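Local coordinates for protein S12 family peptidase (Streptomyces sp. 82F2, PDB 3WWX) that hydrolyses amide bonds with D-stereospecificity, probably through a nucleophilic serine as in other S12 peptidases of the beta-lactamase clan, at residues E79-G84 and I170-G175; I108-E113 and Y158-F163. All blocks are in the same frame, centred on the assembly; numbering follows the deposited sequence.

Interaction 1: residues E79-G84 and I170-G175; sequences EKWLPG and IEKVTG
Trp-81 and Lys-172 meet where the short helix 78-81 gives way to a loop beside the C-terminal end of helix 160-174, in the helical part of this beta-lactamase-like fold. The indole of Trp-81 packs on the helix while the backbone carbonyl of the same residue accepts from Lys-172. Val-173 lies over one face of the ring: CG2 makes a CH-pi contact 3.8 Å from the centroid of the six-membered ring of Trp-81, and comes nearest at CZ3 (3.5 Å). On the opposite face, toward the rim, sits CG of the neighbouring Lys-80. Lys-172 keeps to the edge, with CG 3.8 Å from CE3 of Trp-81 and near the ring plane. The lysine chain leaves with CG anti to its backbone N, then bends at each of its three further torsions, curling round until NZ donates to Trp-81 O at 3.0 Å, in the carbonyl plane.

Farther out, Ile-72 touches both Trp-81 and Val-173. Leu-82 is buried against Leu-165, Met-168 and Val-169, so the residue after Trp-81 meets the same helix at earlier turns. Gly-175, with positive phi, is the first residue past the end of that helix. The indole NE1 makes a hydrogen bond to Asp-76 OD2 that helps fix the rotation of the ring.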
loop_
_atom_site.group_PDB
_atom_site.type_symbol
_atom_site.label_atom_id
_atom_site.label_comp_id
_atom_site.label_asym_id
_atom_site.label_seq_id
_atom_site.Cartn_x
_atom_site.Cartn_y
_atom_site.Cartn_z
ATOM N N GLU A 79 -13.894 -18.097 6.047
ATOM C CA GLU A 79 -14.927 -18.980 5.487
ATOM C C GLU A 79 -16.353 -18.459 5.708
ATOM O O GLU A 79 -17.235 -18.664 4.869
ATOM C CB GLU A 79 -14.778 -20.382 6.085
ATOM C CG GLU A 79 -15.723 -21.432 5.482
ATOM C CD GLU A 79 -15.290 -21.919 4.114
ATOM O OE1 GLU A 79 -16.158 -22.434 3.381
ATOM O OE2 GLU A 79 -14.082 -21.819 3.786
ATOM N N LYS A 80 -16.572 -17.785 6.836
ATOM C CA LYS A 80 -17.886 -17.214 7.132
ATOM C C LYS A 80 -18.341 -16.258 6.046
ATOM O O LYS A 80 -19.500 -16.249 5.636
ATOM C CB LYS A 80 -17.858 -16.499 8.480
ATOM C CG LYS A 80 -19.175 -15.897 8.915
ATOM C CD LYS A 80 -19.086 -15.421 10.355
ATOM C CE LYS A 80 -20.434 -14.956 10.891
ATOM N NZ LYS A 80 -20.886 -13.731 10.219
ATOM N N TRP A 81 -17.396 -15.448 5.562
ATOM C CA TRP A 81 -17.693 -14.401 4.609
ATOM C C TRP A 81 -17.465 -14.813 3.165
ATOM O O TRP A 81 -18.146 -14.308 2.279
ATOM C CB TRP A 81 -16.864 -13.159 4.962
ATOM C CG TRP A 81 -17.326 -12.611 6.248
ATOM C CD1 TRP A 81 -16.777 -12.802 7.477
ATOM C CD2 TRP A 81 -18.503 -11.845 6.440
ATOM N NE1 TRP A 81 -17.546 -12.178 8.440
ATOM C CE2 TRP A 81 -18.606 -11.573 7.821
ATOM C CE3 TRP A 81 -19.474 -11.343 5.577
ATOM C CZ2 TRP A 81 -19.657 -10.832 8.355
ATOM C CZ3 TRP A 81 -20.525 -10.598 6.115
ATOM C CH2 TRP A 81 -20.598 -10.350 7.487
ATOM N N LEU A 82 -16.502 -15.711 2.943
ATOM C CA LEU A 82 -16.144 -16.180 1.608
ATOM C C LEU A 82 -16.155 -17.711 1.554
ATOM O O LEU A 82 -15.121 -18.354 1.392
ATOM C CB LEU A 82 -14.742 -15.667 1.219
ATOM C CG LEU A 82 -14.514 -14.157 1.282
ATOM C CD1 LEU A 82 -13.079 -13.858 0.931
ATOM C CD2 LEU A 82 -15.454 -13.404 0.354
ATOM N N PRO A 83 -17.342 -18.309 1.680
ATOM C CA PRO A 83 -17.402 -19.774 1.757
ATOM C C PRO A 83 -16.803 -20.473 0.539
ATOM O O PRO A 83 -17.115 -20.103 -0.587
ATOM C CB PRO A 83 -18.905 -20.071 1.880
ATOM C CG PRO A 83 -19.606 -18.803 1.581
ATOM C CD PRO A 83 -18.657 -17.669 1.816
ATOM N N GLY A 84 -15.935 -21.450 0.806
ATOM C CA GLY A 84 -15.295 -22.239 -0.227
ATOM C C GLY A 84 -14.173 -21.571 -1.002
ATOM O O GLY A 84 -13.561 -22.204 -1.844
ATOM N N ILE A 170 -15.157 -7.057 2.049
ATOM C CA ILE A 170 -15.839 -5.760 2.040
ATOM C C ILE A 170 -17.045 -5.837 1.112
ATOM O O ILE A 170 -18.137 -5.379 1.468
ATOM C CB ILE A 170 -14.914 -4.606 1.606
ATOM C CG1 ILE A 170 -13.846 -4.339 2.664
ATOM C CG2 ILE A 170 -15.725 -3.325 1.362
ATOM C CD1 ILE A 170 -12.702 -3.398 2.167
ATOM N N GLU A 171 -16.858 -6.419 -0.061
ATOM C CA GLU A 171 -17.941 -6.533 -1.018
ATOM C C GLU A 171 -19.085 -7.385 -0.436
ATOM O O GLU A 171 -20.254 -7.060 -0.652
ATOM C CB GLU A 171 -17.465 -7.085 -2.368
ATOM C CG GLU A 171 -18.607 -7.110 -3.382
ATOM C CD GLU A 171 -18.201 -7.361 -4.817
ATOM O OE1 GLU A 171 -19.058 -7.883 -5.561
ATOM O OE2 GLU A 171 -17.076 -7.019 -5.223
ATOM N N LYS A 172 -18.763 -8.452 0.290
ATOM C CA LYS A 172 -19.803 -9.328 0.857
ATOM C C LYS A 172 -20.568 -8.588 1.949
ATOM O O LYS A 172 -21.798 -8.651 2.008
ATOM C CB LYS A 172 -19.189 -10.600 1.421
ATOM C CG LYS A 172 -20.194 -11.648 1.905
ATOM C CD LYS A 172 -21.122 -12.152 0.792
ATOM C CE LYS A 172 -20.386 -12.718 -0.429
ATOM N NZ LYS A 172 -19.807 -14.081 -0.214
ATOM N N VAL A 173 -19.851 -7.873 2.813
ATOM C CA VAL A 173 -20.492 -7.121 3.893
ATOM C C VAL A 173 -21.390 -6.005 3.363
ATOM O O VAL A 173 -22.511 -5.817 3.860
ATOM C CB VAL A 173 -19.451 -6.529 4.882
ATOM C CG1 VAL A 173 -20.113 -5.632 5.924
ATOM C CG2 VAL A 173 -18.664 -7.631 5.566
ATOM N N THR A 174 -20.912 -5.255 2.371
ATOM C CA THR A 174 -21.582 -4.045 1.913
ATOM C C THR A 174 -22.533 -4.264 0.732
ATOM O O THR A 174 -23.388 -3.412 0.474
ATOM C CB THR A 174 -20.571 -2.957 1.477
ATOM O OG1 THR A 174 -19.827 -3.420 0.338
ATOM C CG2 THR A 174 -19.638 -2.586 2.613
ATOM N N GLY A 175 -22.373 -5.371 0.008
ATOM C CA GLY A 175 -23.129 -5.600 -1.218
ATOM C C GLY A 175 -22.719 -4.757 -2.410
ATOM O O GLY A 175 -23.409 -4.741 -3.428
#

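Interaction 2: residues I108-E113 and Y158-F163; sequences IYSYTE and YSNTNF
The YxN motif of the serine penicillin-recognising enzymes, here Tyr-158, Ser-159 and Asn-160, runs into the start of helix 160-174, and the loop 108-113 is bound to it by five hydrogen bonds, four between a side chain and a backbone group and one between two side chains. Ser-159 OG donates to Ile-108 O at 2.8 Å from above the carbonyl plane, and as N-cap it also accepts a weak bond from Thr-161 N. Two residues along, Thr-161 OG1 is used twice, giving its proton to a lone pair of Tyr-109 O (2.6 Å) and receiving Tyr-111 N (2.9 Å), which fixes the hydroxyl's rotation. The loop answers through Ser-110, whose OG accepts Asn-160 N at 3.0 Å with an N-H...O angle of 160°.

Asn-160 turns its ND2 to Thr-112 OG1, 2.9 Å away and in the amide plane, while its OD1 takes a bond from Lys-56; with both ends held, the amide cannot easily flip. Tyr-111 CE1 rests on Asn-160 CB at 3.6 Å, and the Tyr-111 hydroxyl is hydrogen-bonded to Ile-233 O. Lys-56 is also hydrogen-bonded to Tyr-158 OH, a grouping of tyrosine, lysine and asparagine characteristic of this family's active site.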
loop_
_atom_site.group_PDB
_atom_site.type_symbol
_atom_site.label_atom_id
_atom_site.label_comp_id
_atom_site.label_asym_id
_atom_site.label_seq_id
_atom_site.Cartn_x
_atom_site.Cartn_y
_atom_site.Cartn_z
ATOM N N ILE A 108 -1.263 -17.184 3.788
ATOM C CA ILE A 108 -1.795 -17.432 2.446
ATOM C C ILE A 108 -0.775 -17.039 1.363
ATOM O O ILE A 108 -0.209 -15.957 1.355
ATOM C CB ILE A 108 -3.123 -16.669 2.232
ATOM C CG1 ILE A 108 -4.201 -17.129 3.227
ATOM C CG2 ILE A 108 -3.579 -16.789 0.790
ATOM C CD1 ILE A 108 -5.468 -16.335 3.166
ATOM N N TYR A 109 -0.534 -17.952 0.436
ATOM C CA TYR A 109 0.360 -17.750 -0.686
ATOM C C TYR A 109 0.020 -16.455 -1.405
ATOM O O TYR A 109 -1.141 -16.215 -1.731
ATOM C CB TYR A 109 0.217 -18.938 -1.645
ATOM C CG TYR A 109 1.183 -18.955 -2.788
ATOM C CD1 TYR A 109 1.020 -18.130 -3.889
ATOM C CD2 TYR A 109 2.273 -19.835 -2.785
ATOM C CE1 TYR A 109 1.929 -18.144 -4.937
ATOM C CE2 TYR A 109 3.177 -19.856 -3.839
ATOM C CZ TYR A 109 2.998 -18.991 -4.902
ATOM O OH TYR A 109 3.872 -19.009 -5.974
ATOM N N SER A 110 1.055 -15.674 -1.657
ATOM C CA SER A 110 0.933 -14.394 -2.359
ATOM C C SER A 110 0.910 -14.600 -3.881
ATOM O O SER A 110 1.890 -15.062 -4.472
ATOM C CB SER A 110 2.093 -13.492 -1.974
ATOM O OG SER A 110 1.860 -12.196 -2.486
ATOM N N TYR A 111 -0.211 -14.258 -4.519
ATOM C CA TYR A 111 -0.408 -14.599 -5.932
ATOM C C TYR A 111 0.640 -13.933 -6.814
ATOM O O TYR A 111 0.918 -14.411 -7.912
ATOM C CB TYR A 111 -1.814 -14.224 -6.429
ATOM C CG TYR A 111 -2.065 -12.725 -6.441
ATOM C CD1 TYR A 111 -2.589 -12.092 -5.325
ATOM C CD2 TYR A 111 -1.778 -11.946 -7.552
ATOM C CE1 TYR A 111 -2.820 -10.722 -5.307
ATOM C CE2 TYR A 111 -2.004 -10.559 -7.532
ATOM C CZ TYR A 111 -2.527 -9.983 -6.413
ATOM O OH TYR A 111 -2.770 -8.620 -6.362
ATOM N N THR A 112 1.205 -12.822 -6.361
ATOM C CA THR A 112 2.174 -12.102 -7.177
ATOM C C THR A 112 3.495 -12.852 -7.295
ATOM O O THR A 112 4.324 -12.501 -8.126
ATOM C CB THR A 112 2.446 -10.692 -6.596
ATOM O OG1 THR A 112 2.764 -10.789 -5.206
ATOM C CG2 THR A 112 1.215 -9.813 -6.752
ATOM N N GLU A 113 3.673 -13.885 -6.474
ATOM C CA GLU A 113 4.854 -14.745 -6.538
ATOM C C GLU A 113 4.663 -15.980 -7.410
ATOM O O GLU A 113 5.621 -16.709 -7.666
ATOM C CB GLU A 113 5.250 -15.165 -5.133
ATOM C CG GLU A 113 5.571 -14.003 -4.205
ATOM C CD GLU A 113 6.657 -13.099 -4.756
ATOM O OE1 GLU A 113 7.709 -13.615 -5.178
ATOM O OE2 GLU A 113 6.442 -11.868 -4.775
ATOM N N TYR A 158 4.391 -11.113 4.064
ATOM C CA TYR A 158 3.600 -10.174 3.295
ATOM C C TYR A 158 3.006 -10.868 2.090
ATOM O O TYR A 158 3.746 -11.420 1.267
ATOM C CB TYR A 158 4.498 -9.039 2.846
ATOM C CG TYR A 158 3.776 -7.842 2.315
ATOM C CD1 TYR A 158 3.375 -7.788 0.998
ATOM C CD2 TYR A 158 3.524 -6.753 3.126
ATOM C CE1 TYR A 158 2.731 -6.658 0.495
ATOM C CE2 TYR A 158 2.892 -5.625 2.633
ATOM C CZ TYR A 158 2.511 -5.584 1.324
ATOM O OH TYR A 158 1.895 -4.480 0.803
ATOM N N SER A 159 1.681 -10.820 1.967
ATOM C CA SER A 159 0.994 -11.493 0.868
ATOM C C SER A 159 -0.112 -10.632 0.285
ATOM O O SER A 159 -1.013 -10.176 0.998
ATOM C CB SER A 159 0.388 -12.816 1.347
ATOM O OG SER A 159 -0.418 -13.362 0.321
ATOM N N ASN A 160 -0.022 -10.395 -1.014
ATOM C CA ASN A 160 -1.000 -9.545 -1.672
ATOM C C ASN A 160 -2.363 -10.219 -1.713
ATOM O O ASN A 160 -3.389 -9.538 -1.743
ATOM C CB ASN A 160 -0.478 -9.178 -3.056
ATOM C CG ASN A 160 0.686 -8.228 -2.970
ATOM O OD1 ASN A 160 0.576 -7.186 -2.330
ATOM N ND2 ASN A 160 1.824 -8.615 -3.503
ATOM N N THR A 161 -2.393 -11.553 -1.693
ATOM C CA THR A 161 -3.667 -12.271 -1.699
ATOM C C THR A 161 -4.487 -11.896 -0.481
ATOM O O THR A 161 -5.719 -11.844 -0.541
ATOM C CB THR A 161 -3.450 -13.787 -1.687
ATOM O OG1 THR A 161 -2.413 -14.104 -2.621
ATOM C CG2 THR A 161 -4.733 -14.509 -2.096
ATOM N N ASN A 162 -3.822 -11.599 0.621
ATOM C CA ASN A 162 -4.542 -11.244 1.837
ATOM C C ASN A 162 -5.451 -10.063 1.629
ATOM O O ASN A 162 -6.568 -10.065 2.151
ATOM C CB ASN A 162 -3.578 -10.934 2.963
ATOM C CG ASN A 162 -2.984 -12.183 3.565
ATOM O OD1 ASN A 162 -3.649 -13.219 3.623
ATOM N ND2 ASN A 162 -1.753 -12.097 4.027
ATOM N N PHE A 163 -5.002 -9.065 0.868
ATOM C CA PHE A 163 -5.806 -7.858 0.686
ATOM C C PHE A 163 -6.768 -7.939 -0.480
ATOM O O PHE A 163 -7.793 -7.270 -0.452
ATOM C CB PHE A 163 -4.938 -6.608 0.685
ATOM C CG PHE A 163 -4.607 -6.158 2.087
ATOM C CD1 PHE A 163 -3.703 -6.877 2.863
ATOM C CD2 PHE A 163 -5.220 -5.056 2.644
ATOM C CE1 PHE A 163 -3.434 -6.522 4.164
ATOM C CE2 PHE A 163 -4.938 -4.689 3.956
ATOM C CZ PHE A 163 -4.041 -5.419 4.713
HETATM O O HOH W 1 4.359 -11.154 -2.076
#

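Helix 160-174 is common to both contacts: interaction 2 takes its N-terminal turn and interaction 1 its C-terminal end, with centres 18 Å apart and nearest atoms about 7 Å apart. Burial and chemistry differ accordingly. At the inner end, 108-113 and 158-163 bury 390 Å² and join through five hydrogen bonds, suiting a largely buried polar site, where backbone groups find protein partners. At the surface, 79-84 and 170-175 bury 215 Å², relying on an aromatic face, aliphatic carbons and one lysine bond. Along the sequence, the span between the segments of interaction 1 contains both segments of interaction 2, and the helix is met at both its ends.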